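Local coordinates for ABC transporter periplasmic-binding protein YtfQ (Mycobacterium smegmatis, PDB 6HBD), which binds beta-D-galactofuranose and probably serves as the sugar-binding lipoprotein of an ABC importer for furanose sugars, including L-arabinofuranose, at residues 36-41 with 265-270; 18-23 with 46-51; 30-35 with 104-109. All blocks are in the same frame, centred on the assembly; numbering follows the deposited sequence.

Contact 1: 36-41 with 265-270. With ZN (zinc ion), chain J.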
# COMPACT_ATOMS: atom_id res chain seq x y z
N THR A 36 -8.44 3.09 -7.30
CA THR A 36 -9.76 2.87 -7.88
C THR A 36 -9.93 3.71 -9.13
O THR A 36 -10.41 3.20 -10.13
CB THR A 36 -10.86 3.18 -6.88
OG1 THR A 36 -10.76 2.29 -5.78
CG2 THR A 36 -12.24 3.09 -7.49
N GLU A 37 -9.51 4.99 -9.09
CA GLU A 37 -9.61 5.86 -10.27
C GLU A 37 -8.72 5.33 -11.40
O GLU A 37 -9.16 5.26 -12.55
CB GLU A 37 -9.26 7.33 -9.92
CG GLU A 37 -10.09 8.37 -10.67
CD GLU A 37 -9.76 8.62 -12.14
OE1 GLU A 37 -8.62 9.03 -12.44
OE2 GLU A 37 -10.68 8.46 -12.98
N SER A 38 -7.47 4.91 -11.07
CA SER A 38 -6.54 4.36 -12.07
C SER A 38 -7.14 3.13 -12.75
O SER A 38 -7.05 3.02 -13.97
CB SER A 38 -5.19 4.02 -11.45
OG SER A 38 -4.33 3.46 -12.42
N ILE A 39 -7.77 2.22 -11.99
CA ILE A 39 -8.35 1.01 -12.58
C ILE A 39 -9.56 1.34 -13.45
O ILE A 39 -9.67 0.80 -14.54
CB ILE A 39 -8.66 -0.08 -11.50
CG1 ILE A 39 -7.35 -0.56 -10.81
CG2 ILE A 39 -9.37 -1.28 -12.15
CD1 ILE A 39 -7.52 -1.08 -9.42
N LYS A 40 -10.45 2.24 -13.00
CA LYS A 40 -11.63 2.63 -13.77
C LYS A 40 -11.23 3.38 -15.06
O LYS A 40 -11.64 2.99 -16.16
CB LYS A 40 -12.57 3.48 -12.90
CG LYS A 40 -13.26 2.66 -11.81
CD LYS A 40 -14.06 3.49 -10.81
CE LYS A 40 -15.00 2.60 -10.04
NZ LYS A 40 -15.65 3.29 -8.90
N SER A 41 -10.39 4.41 -14.92
CA SER A 41 -9.91 5.20 -16.05
C SER A 41 -9.17 4.35 -17.09
O SER A 41 -9.45 4.47 -18.27
CB SER A 41 -9.02 6.34 -15.58
OG SER A 41 -7.85 5.87 -14.93
N LEU A 265 -1.75 1.51 -11.23
CA LEU A 265 -1.65 0.16 -11.83
C LEU A 265 -2.59 -0.04 -13.01
O LEU A 265 -2.35 -0.92 -13.84
CB LEU A 265 -1.98 -0.92 -10.77
CG LEU A 265 -0.88 -1.31 -9.79
CD1 LEU A 265 -0.08 -0.13 -9.30
CD2 LEU A 265 -1.48 -2.00 -8.61
N GLY A 266 -3.71 0.70 -13.03
CA GLY A 266 -4.73 0.59 -14.06
C GLY A 266 -4.23 0.16 -15.43
O GLY A 266 -4.61 -0.90 -15.91
N PRO A 267 -3.34 0.96 -16.06
CA PRO A 267 -2.83 0.60 -17.39
C PRO A 267 -2.19 -0.77 -17.54
O PRO A 267 -2.58 -1.49 -18.47
CB PRO A 267 -1.83 1.72 -17.68
CG PRO A 267 -2.31 2.85 -16.89
CD PRO A 267 -2.79 2.26 -15.63
N GLU A 268 -1.25 -1.17 -16.62
CA GLU A 268 -0.59 -2.50 -16.70
C GLU A 268 -1.59 -3.61 -16.40
O GLU A 268 -1.58 -4.65 -17.08
CB GLU A 268 0.64 -2.61 -15.78
CG GLU A 268 1.62 -3.68 -16.24
CD GLU A 268 2.43 -3.35 -17.48
OE1 GLU A 268 2.91 -2.20 -17.60
OE2 GLU A 268 2.58 -4.24 -18.35
N LEU A 269 -2.50 -3.38 -15.43
CA LEU A 269 -3.55 -4.35 -15.12
C LEU A 269 -4.32 -4.71 -16.38
O LEU A 269 -4.61 -5.89 -16.57
CB LEU A 269 -4.50 -3.79 -14.05
CG LEU A 269 -5.64 -4.70 -13.64
CD1 LEU A 269 -5.11 -6.06 -13.16
CD2 LEU A 269 -6.48 -4.05 -12.56
N MET A 270 -4.58 -3.75 -17.29
CA MET A 270 -5.29 -4.06 -18.52
C MET A 270 -4.37 -4.82 -19.46
O MET A 270 -4.77 -5.83 -20.03
CB MET A 270 -5.79 -2.81 -19.25
CG MET A 270 -6.61 -1.88 -18.43
SD MET A 270 -7.91 -2.67 -17.48
CE MET A 270 -8.02 -1.56 -16.09
ZN ZN J . -12.30 9.14 -13.63
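Ser-38 holds OG anti to its own backbone N (chi1 179°), which carries the hydroxyl across to the backbone of segment 265-270. There it receives a weak hydrogen bond from Gly-266 N, 2.9 Å from Ser-38 OG and bent to 129° at the hydrogen. Ile-39 is turned differently. Its CG1 branch stands anti to the carbonyl carbon (chi1 -63°), so both CG1 and CG2 of Ile-39 can press on Leu-269 CD2, each at 4.0 Å. Met-270 folds back at chi2, and its CE reaches the backbone of the facing helix, 3.3 Å from Ile-39 O. The side chains of Ile-39 and Met-270 cross at about a right angle.

The axes of the short helical pieces 36-41 and 266-270 come within 8.2 Å of each other. Gly-266 has no side chain, and its CA lies 3.9 Å from Ile-39 CA. It also makes a CA-H...O contact with Ser-38 O. Phe-22 of strand 19-24 packs on both Ile-39 and Leu-269, which places the contact on the sheet of the first lobe. Glu-37 looks elsewhere and binds a zinc ion through OE2 at 1.9 Å.

The chemistry is mostly apolar and close, with one bent polar link. Ser-38 OG gives a partner to the amide of Gly-266, while backbone closeness and methyl packing make up the rest of the buried join.

Contact 2: 18-23 with 46-51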
# COMPACT_ATOMS: atom_id res chain seq x y z
N LEU A 18 -13.04 -7.57 -24.22
CA LEU A 18 -12.58 -8.21 -22.98
C LEU A 18 -13.41 -7.77 -21.77
O LEU A 18 -13.64 -6.57 -21.59
CB LEU A 18 -11.10 -7.90 -22.70
CG LEU A 18 -10.51 -8.52 -21.43
CD1 LEU A 18 -10.35 -10.00 -21.58
CD2 LEU A 18 -9.17 -7.92 -21.13
N THR A 19 -13.85 -8.74 -20.95
CA THR A 19 -14.65 -8.47 -19.76
C THR A 19 -13.77 -8.75 -18.54
O THR A 19 -13.23 -9.85 -18.42
CB THR A 19 -15.94 -9.32 -19.75
OG1 THR A 19 -16.59 -9.20 -21.03
CG2 THR A 19 -16.88 -8.92 -18.62
N LEU A 20 -13.60 -7.74 -17.68
CA LEU A 20 -12.75 -7.82 -16.49
C LEU A 20 -13.61 -7.58 -15.26
O LEU A 20 -14.48 -6.72 -15.28
CB LEU A 20 -11.67 -6.73 -16.60
CG LEU A 20 -10.46 -6.72 -15.64
CD1 LEU A 20 -10.71 -5.88 -14.41
CD2 LEU A 20 -9.99 -8.11 -15.29
N GLY A 21 -13.40 -8.37 -14.22
CA GLY A 21 -14.07 -8.21 -12.94
C GLY A 21 -13.04 -7.82 -11.90
O GLY A 21 -12.08 -8.58 -11.70
N PHE A 22 -13.16 -6.63 -11.30
CA PHE A 22 -12.20 -6.20 -10.28
C PHE A 22 -12.88 -6.12 -8.94
O PHE A 22 -13.90 -5.44 -8.83
CB PHE A 22 -11.54 -4.86 -10.62
CG PHE A 22 -10.28 -4.66 -9.79
CD1 PHE A 22 -9.09 -5.25 -10.18
CD2 PHE A 22 -10.33 -4.04 -8.56
CE1 PHE A 22 -7.95 -5.14 -9.39
CE2 PHE A 22 -9.19 -3.95 -7.76
CZ PHE A 22 -8.01 -4.50 -8.18
N ALA A 23 -12.31 -6.78 -7.91
CA ALA A 23 -12.86 -6.74 -6.55
C ALA A 23 -11.95 -5.92 -5.61
O ALA A 23 -10.99 -6.44 -5.04
CB ALA A 23 -13.07 -8.15 -6.02
N ALA A 46 -8.55 1.53 -22.44
CA ALA A 46 -8.16 0.26 -23.06
C ALA A 46 -9.35 -0.44 -23.75
O ALA A 46 -9.12 -1.36 -24.53
CB ALA A 46 -7.56 -0.66 -22.01
N GLY A 47 -10.58 -0.03 -23.43
CA GLY A 47 -11.79 -0.62 -23.99
C GLY A 47 -12.11 -1.96 -23.36
O GLY A 47 -12.48 -2.91 -24.05
N VAL A 48 -11.93 -2.04 -22.03
CA VAL A 48 -12.17 -3.25 -21.24
C VAL A 48 -13.53 -3.08 -20.57
O VAL A 48 -13.79 -2.00 -20.02
CB VAL A 48 -11.04 -3.44 -20.20
CG1 VAL A 48 -11.39 -4.51 -19.16
CG2 VAL A 48 -9.72 -3.75 -20.89
N ASN A 49 -14.40 -4.12 -20.61
CA ASN A 49 -15.69 -4.03 -19.93
C ASN A 49 -15.44 -4.36 -18.46
O ASN A 49 -15.33 -5.52 -18.09
CB ASN A 49 -16.77 -4.95 -20.55
CG ASN A 49 -18.09 -4.84 -19.83
OD1 ASN A 49 -18.56 -5.79 -19.19
ND2 ASN A 49 -18.73 -3.66 -19.87
N LEU A 50 -15.29 -3.32 -17.63
CA LEU A 50 -14.99 -3.48 -16.21
C LEU A 50 -16.24 -3.75 -15.40
O LEU A 50 -17.24 -3.03 -15.52
CB LEU A 50 -14.27 -2.24 -15.64
CG LEU A 50 -13.93 -2.24 -14.14
CD1 LEU A 50 -12.88 -3.26 -13.82
CD2 LEU A 50 -13.43 -0.87 -13.70
N LYS A 51 -16.15 -4.74 -14.52
CA LYS A 51 -17.19 -5.11 -13.58
C LYS A 51 -16.54 -4.86 -12.23
O LYS A 51 -15.90 -5.73 -11.64
CB LYS A 51 -17.62 -6.57 -13.81
CG LYS A 51 -18.34 -6.80 -15.14
CD LYS A 51 -19.80 -6.31 -15.11
CE LYS A 51 -20.60 -6.78 -16.30
NZ LYS A 51 -22.06 -6.57 -16.10
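Phe-22 and Asn-49 bring the flat side chains, and neither is stacked across the contact. The Phe-22 ring leads away from strand 49-54, while its CB touches Leu-50 CD1. Phe-22 also packs on Ala-78 of strand 76-79. At the amide of the other residue, Asn-49 OD1 lies 3.6 Å from the methyl Thr-19 CG2.

This is the first beta-alpha-beta unit of a type I periplasmic-binding-protein fold, with strands 19-24 and 49-54 side by side and parallel and helix 30-46 connecting them. Strand 49-54 is outermost in the sheet. Thr-19 pairs with Asn-49, Leu-20 with Leu-50, and Gly-21 with Lys-51.

Side chains sort onto two faces. Leu-20 and Leu-50 lie side by side, with their CD1 methyls 3.5 Å apart. Leu-50 also packs on Ala-43, so this face looks to helix 30-46. Val-48 adds a tight contact, its CG1 3.4 Å from Leu-20 CB. CG1 is anti to the backbone N of Val-48 (chi1 168°), the turn that lays this branch against Leu-20. Thr-19, Asn-49 and Lys-51 occupy the other face, where Lys-51 touches Phe-69 and Gln-72 of helix 59-72. Before the second strand, Gly-47 ends helix 30-46 in a Schellman motif with positive phi.

Four backbone bonds join segments 18-23 and 46-51, and the pairing goes on from Phe-22 to Ala-53. Asn-49 N gives to Leu-18 O at 2.7 Å, Leu-20 N to Asn-49 O at 2.8 Å, and Lys-51 N to Leu-20 O at 2.7 Å. Phe-22 N gives to Lys-51 O at 2.9 Å. The same Lys-51 O also takes a CA-H...O contact from Gly-21 CA, at 3.3 Å.

Contact 3: 30-35 with 104-109. With GZL (beta-D-galactofuranose), chain L.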
# COMPACT_ATOMS: atom_id res chain seq x y z
N GLY A 30 -6.21 7.37 0.65
CA GLY A 30 -5.98 8.13 -0.57
C GLY A 30 -5.40 7.25 -1.66
O GLY A 30 -5.85 7.27 -2.81
N TRP A 31 -4.39 6.44 -1.26
CA TRP A 31 -3.76 5.47 -2.16
C TRP A 31 -4.84 4.59 -2.82
O TRP A 31 -4.73 4.29 -4.00
CB TRP A 31 -2.78 4.56 -1.37
CG TRP A 31 -1.86 3.75 -2.25
CD1 TRP A 31 -0.55 4.01 -2.52
CD2 TRP A 31 -2.20 2.58 -2.98
NE1 TRP A 31 -0.06 3.07 -3.39
CE2 TRP A 31 -1.06 2.20 -3.72
CE3 TRP A 31 -3.35 1.78 -3.06
CZ2 TRP A 31 -1.04 1.06 -4.50
CZ3 TRP A 31 -3.33 0.69 -3.89
CH2 TRP A 31 -2.19 0.34 -4.61
N ARG A 32 -5.83 4.14 -2.05
CA ARG A 32 -6.90 3.27 -2.54
C ARG A 32 -7.80 4.00 -3.53
O ARG A 32 -8.14 3.46 -4.60
CB ARG A 32 -7.77 2.79 -1.36
CG ARG A 32 -8.41 1.45 -1.59
CD ARG A 32 -7.45 0.34 -1.27
NE ARG A 32 -7.22 -0.53 -2.39
CZ ARG A 32 -6.25 -1.43 -2.45
NH1 ARG A 32 -6.10 -2.19 -3.53
NH2 ARG A 32 -5.40 -1.58 -1.43
N THR A 33 -8.21 5.22 -3.16
CA THR A 33 -9.10 6.01 -4.00
C THR A 33 -8.37 6.36 -5.31
O THR A 33 -8.99 6.32 -6.38
CB THR A 33 -9.69 7.18 -3.20
OG1 THR A 33 -8.63 7.95 -2.62
CG2 THR A 33 -10.62 6.71 -2.11
N ALA A 34 -7.05 6.61 -5.24
CA ALA A 34 -6.24 6.86 -6.42
C ALA A 34 -6.20 5.60 -7.28
O ALA A 34 -6.36 5.67 -8.51
CB ALA A 34 -4.84 7.26 -6.03
N ASN A 35 -5.98 4.44 -6.62
CA ASN A 35 -5.94 3.15 -7.31
C ASN A 35 -7.29 2.87 -8.00
O ASN A 35 -7.30 2.54 -9.19
CB ASN A 35 -5.57 2.02 -6.33
CG ASN A 35 -5.32 0.68 -6.96
OD1 ASN A 35 -6.07 -0.28 -6.74
ND2 ASN A 35 -4.25 0.57 -7.72
N THR A 104 -3.34 -7.67 -7.44
CA THR A 104 -2.84 -6.29 -7.53
C THR A 104 -2.65 -5.69 -6.11
O THR A 104 -3.53 -5.81 -5.26
CB THR A 104 -3.69 -5.40 -8.49
OG1 THR A 104 -4.67 -4.65 -7.78
CG2 THR A 104 -4.32 -6.16 -9.61
N ASP A 105 -1.45 -5.13 -5.86
CA ASP A 105 -0.98 -4.42 -4.67
C ASP A 105 -1.01 -5.21 -3.33
O ASP A 105 -0.53 -4.68 -2.33
CB ASP A 105 -1.72 -3.09 -4.52
CG ASP A 105 -3.20 -3.12 -4.21
OD1 ASP A 105 -3.56 -3.28 -3.02
OD2 ASP A 105 -4.01 -2.93 -5.16
N ARG A 106 -1.50 -6.46 -3.32
CA ARG A 106 -1.51 -7.33 -2.16
C ARG A 106 -1.39 -8.78 -2.64
O ARG A 106 -1.95 -9.14 -3.67
CB ARG A 106 -2.80 -7.14 -1.36
CG ARG A 106 -2.61 -6.22 -0.17
CD ARG A 106 -3.90 -5.62 0.35
NE ARG A 106 -3.68 -4.35 1.04
CZ ARG A 106 -4.60 -3.68 1.71
NH1 ARG A 106 -5.85 -4.13 1.78
NH2 ARG A 106 -4.29 -2.55 2.33
N ALA A 107 -0.64 -9.60 -1.89
CA ALA A 107 -0.44 -11.01 -2.19
C ALA A 107 -1.29 -11.90 -1.25
O ALA A 107 -1.97 -11.39 -0.35
CB ALA A 107 1.03 -11.36 -2.06
N VAL A 108 -1.29 -13.21 -1.53
CA VAL A 108 -2.04 -14.22 -0.80
C VAL A 108 -1.09 -15.22 -0.17
O VAL A 108 0.12 -15.18 -0.42
CB VAL A 108 -3.08 -14.95 -1.71
CG1 VAL A 108 -4.10 -13.97 -2.26
CG2 VAL A 108 -2.42 -15.74 -2.83
N ASP A 109 -1.64 -16.09 0.68
CA ASP A 109 -0.96 -17.22 1.32
C ASP A 109 -1.83 -18.39 0.89
O ASP A 109 -2.91 -18.61 1.46
CB ASP A 109 -0.92 -17.11 2.86
CG ASP A 109 0.28 -16.39 3.45
OD1 ASP A 109 1.26 -16.11 2.69
OD2 ASP A 109 0.25 -16.09 4.67
C6 GZL L . 0.01 -1.31 -1.03
C5 GZL L . -1.49 -1.24 -0.85
C4 GZL L . -1.88 -0.57 0.46
C3 GZL L . -1.40 0.87 0.62
C2 GZL L . -2.40 1.39 1.63
O6 GZL L . 0.33 -2.10 -2.18
O5 GZL L . -2.09 -2.53 -0.98
O4 GZL L . -3.31 -0.46 0.53
O3 GZL L . -0.08 1.01 1.12
C1 GZL L . -3.69 0.81 1.08
O2 GZL L . -2.49 2.81 1.69
O1 GZL L . -4.47 0.68 2.22
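Asp-105 OD1 is gripped from several directions. Arg-32 NH2 gives Asp-105 OD1 a hydrogen bond at 3.0 Å, and Arg-32 NH1 gives the same OD1 a weak one at 2.8 Å. The galactofuranose hydroxyl O5 lies 2.6 Å from Asp-105 OD1, and Ser-80 OG also bonds to this oxygen. Arg-32 NH1 bonds weakly to Asp-105 OD2 as well, which completes the salt bridge. The fit is not a flat two-pronged one: guanidinium and carboxylate planes are turned 51° apart, and Arg-32 NH2 meets OD1 from above the carboxylate plane. Asp-105 CG sits between its backbone N and carbonyl carbon (chi1 68°), so the carboxylate faces helix 30-46. Thr-104 OG1, from the preceding residue, donates to Asp-105 OD2 from above the carboxylate plane.

Trp-31 has a double role. One face of its ring carries the sugar, with C3 4.0 Å above the plane and offset toward the rim. Its CZ3 also lies over the centre of the Arg-32 guanidinium, 3.8 Å above that plane. Arg-32 NH2 in turn lies over the guanidinium face of Arg-106, whose NH2 is 2.9 Å from the sugar O4. Asn-35 approaches Asp-105 too, but its ND2 bonds to Pro-263 O.

All this forms part of the galactofuranose pocket. The sugar O6 donates to Asp-105 O at 2.7 Å, so one residue meets the ligand with both backbone and side chain. The carboxylate probably balances the positive charge of Arg-32 and Arg-106 around the sugar, and probably helps hold Arg-32 NH2 near the ring oxygen O4.

From the N terminus, strand 19-24 leads into helix 30-46, which supplies a segment to contact 3 and then one to contact 1. Contact 2 closes first, when the chain turns after this helix into strand 49-54. Contact 3 closes next, at the loop after strand 101-104. Contact 1 closes last, once the chain has built most of the second sheet and returned with helix 266-277. The three loops cross one another and none nests. Contacts 1 and 2 meet where Met-270 packs on Ala-46, contacts 1 and 3 where Leu-265 touches Asn-35 and Thr-104, and contacts 2 and 3 where Phe-22 touches Thr-104. Together they tie the first sheet, its helices and the sugar pocket.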